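Side-chain contact in exotoxin 6 (Staphylococcus aureus subsp. aureus Mu50, PDB 4ZYS), which is a secreted staphylococcal superantigen-like protein that probably binds sugars and host proteins, as its relatives do in immune evasion: residues Ser11-Tyr16 and Gly146-Gly151. Numbering follows the deposited sequence.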
ATOM      1  N   SER A  11      12.544   4.103  14.197  1.00 28.07           N
ATOM      2  CA  SER A  11      13.162   5.138  13.371  1.00 28.33           C
ATOM      3  C   SER A  11      13.146   4.702  11.920  1.00 31.56           C
ATOM      4  O   SER A  11      12.806   5.500  11.048  1.00 31.04           O
ATOM      5  CB  SER A  11      14.594   5.429  13.825  1.00 32.96           C
ATOM      6  OG  SER A  11      14.628   6.243  14.986  1.00 44.48           O
ATOM      7  N   GLU A  12      13.485   3.420  11.667  1.00 28.29           N
ATOM      8  CA  GLU A  12      13.451   2.802  10.341  1.00 27.46           C
ATOM      9  C   GLU A  12      12.016   2.809   9.799  1.00 26.37           C
ATOM     10  O   GLU A  12      11.797   3.292   8.701  1.00 26.39           O
ATOM     11  CB  GLU A  12      14.008   1.366  10.400  1.00 30.00           C
ATOM     12  CG  GLU A  12      15.505   1.307  10.700  1.00 48.17           C
ATOM     13  CD  GLU A  12      16.091  -0.024  11.142  1.00 78.83           C
ATOM     14  OE1 GLU A  12      15.333  -1.008  11.319  1.00 74.10           O
ATOM     15  OE2 GLU A  12      17.324  -0.063  11.353  1.00 77.77           O
ATOM     16  N   LEU A  13      11.043   2.323  10.581  1.00 21.24           N
ATOM     17  CA  LEU A  13       9.616   2.287  10.209  1.00 19.09           C
ATOM     18  C   LEU A  13       9.058   3.720   9.990  1.00 21.87           C
ATOM     19  O   LEU A  13       8.402   3.975   8.985  1.00 21.28           O
ATOM     20  CB  LEU A  13       8.808   1.524  11.274  1.00 18.76           C
ATOM     21  CG  LEU A  13       9.232   0.049  11.507  1.00 23.22           C
ATOM     22  CD1 LEU A  13       8.751  -0.458  12.849  1.00 23.77           C
ATOM     23  CD2 LEU A  13       8.757  -0.865  10.407  1.00 23.40           C
ATOM     24  N   LYS A  14       9.409   4.665  10.855  1.00 19.88           N
ATOM     25  CA  LYS A  14       8.994   6.053  10.692  1.00 20.24           C
ATOM     26  C   LYS A  14       9.536   6.628   9.374  1.00 26.94           C
ATOM     27  O   LYS A  14       8.759   7.189   8.605  1.00 26.10           O
ATOM     28  CB  LYS A  14       9.444   6.918  11.876  1.00 20.85           C
ATOM     29  CG  LYS A  14       8.588   8.174  12.049  1.00 25.70           C
ATOM     30  CD  LYS A  14       9.189   9.119  13.071  1.00 37.72           C
ATOM     31  CE  LYS A  14       8.391  10.388  13.274  1.00 60.94           C
ATOM     32  NZ  LYS A  14       8.585  11.385  12.174  1.00 72.08           N
ATOM     33  N   HIS A  15      10.850   6.462   9.116  1.00 24.78           N
ATOM     34  CA  HIS A  15      11.507   6.974   7.919  1.00 25.39           C
ATOM     35  C   HIS A  15      10.846   6.400   6.644  1.00 28.45           C
ATOM     36  O   HIS A  15      10.441   7.157   5.752  1.00 27.96           O
ATOM     37  CB  HIS A  15      13.021   6.664   7.955  1.00 27.72           C
ATOM     38  CG  HIS A  15      13.727   7.108   6.717  1.00 32.47           C
ATOM     39  ND1 HIS A  15      14.059   8.452   6.510  1.00 35.44           N
ATOM     40  CD2 HIS A  15      14.056   6.398   5.610  1.00 34.69           C
ATOM     41  CE1 HIS A  15      14.629   8.497   5.313  1.00 35.32           C
ATOM     42  NE2 HIS A  15      14.648   7.288   4.730  1.00 35.28           N
ATOM     43  N   TYR A  16      10.683   5.068   6.598  1.00 22.42           N
ATOM     44  CA  TYR A  16      10.081   4.378   5.461  1.00 20.06           C
ATOM     45  C   TYR A  16       8.652   4.865   5.215  1.00 22.34           C
ATOM     46  O   TYR A  16       8.326   5.252   4.084  1.00 20.85           O
ATOM     47  CB  TYR A  16      10.114   2.846   5.685  1.00 20.20           C
ATOM     48  CG  TYR A  16       9.549   2.059   4.529  1.00 19.62           C
ATOM     49  CD1 TYR A  16      10.308   1.811   3.393  1.00 21.53           C
ATOM     50  CD2 TYR A  16       8.237   1.595   4.554  1.00 18.83           C
ATOM     51  CE1 TYR A  16       9.785   1.108   2.317  1.00 21.12           C
ATOM     52  CE2 TYR A  16       7.704   0.883   3.485  1.00 17.98           C
ATOM     53  CZ  TYR A  16       8.479   0.653   2.364  1.00 23.57           C
ATOM     54  OH  TYR A  16       7.962  -0.041   1.304  1.00 20.73           O
ATOM     55  N   GLY A 146       0.873   9.388  16.902  1.00 25.14           N
ATOM     56  CA  GLY A 146       2.272   9.232  17.277  1.00 25.55           C
ATOM     57  C   GLY A 146       2.873   7.848  17.113  1.00 28.81           C
ATOM     58  O   GLY A 146       3.781   7.486  17.866  1.00 30.26           O
ATOM     59  N   LEU A 147       2.390   7.069  16.130  1.00 20.88           N
ATOM     60  CA  LEU A 147       2.981   5.771  15.842  1.00 19.02           C
ATOM     61  C   LEU A 147       4.459   5.971  15.397  1.00 23.68           C
ATOM     62  O   LEU A 147       4.762   6.867  14.598  1.00 21.70           O
ATOM     63  CB  LEU A 147       2.173   5.021  14.763  1.00 16.77           C
ATOM     64  CG  LEU A 147       2.660   3.588  14.366  1.00 18.37           C
ATOM     65  CD1 LEU A 147       2.448   2.552  15.505  1.00 17.42           C
ATOM     66  CD2 LEU A 147       1.931   3.108  13.102  1.00 15.54           C
ATOM     67  N   TYR A 148       5.359   5.151  15.964  1.00 21.58           N
ATOM     68  CA  TYR A 148       6.815   5.103  15.715  1.00 21.36           C
ATOM     69  C   TYR A 148       7.521   6.278  16.364  1.00 27.81           C
ATOM     70  O   TYR A 148       8.615   6.677  15.971  1.00 27.34           O
ATOM     71  CB  TYR A 148       7.156   4.985  14.221  1.00 21.17           C
ATOM     72  CG  TYR A 148       6.457   3.840  13.521  1.00 19.13           C
ATOM     73  CD1 TYR A 148       6.382   2.578  14.106  1.00 19.69           C
ATOM     74  CD2 TYR A 148       5.900   4.009  12.256  1.00 19.48           C
ATOM     75  CE1 TYR A 148       5.714   1.528  13.476  1.00 18.69           C
ATOM     76  CE2 TYR A 148       5.286   2.950  11.591  1.00 20.00           C
ATOM     77  CZ  TYR A 148       5.182   1.715  12.210  1.00 24.51           C
ATOM     78  OH  TYR A 148       4.529   0.691  11.569  1.00 25.00           O
ATOM     79  N   SER A 149       6.911   6.773  17.427  1.00 27.80           N
ATOM     80  CA  SER A 149       7.473   7.780  18.313  1.00 29.75           C
ATOM     81  C   SER A 149       7.240   7.309  19.732  1.00 34.82           C
ATOM     82  O   SER A 149       6.231   6.638  19.986  1.00 34.54           O
ATOM     83  CB  SER A 149       6.862   9.146  18.056  1.00 33.07           C
ATOM     84  OG  SER A 149       7.306   9.590  16.786  1.00 43.20           O
ATOM     85  N   ASN A 150       8.208   7.580  20.631  1.00 31.06           N
ATOM     86  CA  ASN A 150       8.143   7.251  22.061  1.00 32.52           C
ATOM     87  C   ASN A 150       7.956   5.748  22.333  1.00 37.61           C
ATOM     88  O   ASN A 150       7.243   5.372  23.271  1.00 38.49           O
ATOM     89  CB  ASN A 150       7.013   8.051  22.766  1.00 35.11           C
ATOM     90  CG  ASN A 150       7.053   9.544  22.540  1.00 58.07           C
ATOM     91  OD1 ASN A 150       7.767  10.293  23.226  1.00 59.61           O
ATOM     92  ND2 ASN A 150       6.275   9.996  21.566  1.00 40.87           N
ATOM     93  N   GLY A 151       8.598   4.913  21.523  1.00 33.75           N
ATOM     94  CA  GLY A 151       8.518   3.462  21.659  1.00 33.94           C
ATOM     95  C   GLY A 151       7.198   2.826  21.245  1.00 37.45           C
ATOM     96  O   GLY A 151       6.942   1.668  21.601  1.00 36.19           O
TER
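With CG of Tyr148 anti to its own carbonyl carbon (chi1 -53°), the phenol ring swings out of the 146-151 loop and lies against the helix, where Leu13 meets it. The methylene CB of Leu13 stands almost exactly over the ring centre, 3.6 Å from the centroid of Tyr148 and only 5° off the ring normal, a CH-pi contact. Leu13 CG also takes the position anti to the carbonyl carbon (chi1 -60°), which sets CD1 above the rim on the same face, 3.7 Å from Tyr148 CE1. The opposite face of the ring is occupied by CG of the preceding Leu147, so two leucines sandwich the aromatic plane. Helix 10-17, which precedes the strands of the OB-fold domain, thereby packs on the loop that follows helix 130-145 of the beta-grasp domain, in the two-domain architecture shared with staphylococcal superantigens. A type II beta turn from Gly146 to Ser149 presents the tyrosine; its closing bond, Ser149 N to Gly146 O at 3.2 Å, is weak, and Tyr148 takes the third position, where a type II turn needs positive phi. The hydroxyl at the far end of the ring is hydrogen-bonded to Leu171 O and Arg138 NH1, which helps to fix the ring between its two apolar neighbours. Lys14 flanks the base of the tyrosine: its CB lies 3.8 Å from Tyr148 CB, and the two side chains run past each other in opposite directions. Farther out, the aliphatic chain passes the carbonyl oxygen of Tyr148 before CE comes within 3.8 Å of Ser149 OG and the ammonium group leads away from the loop.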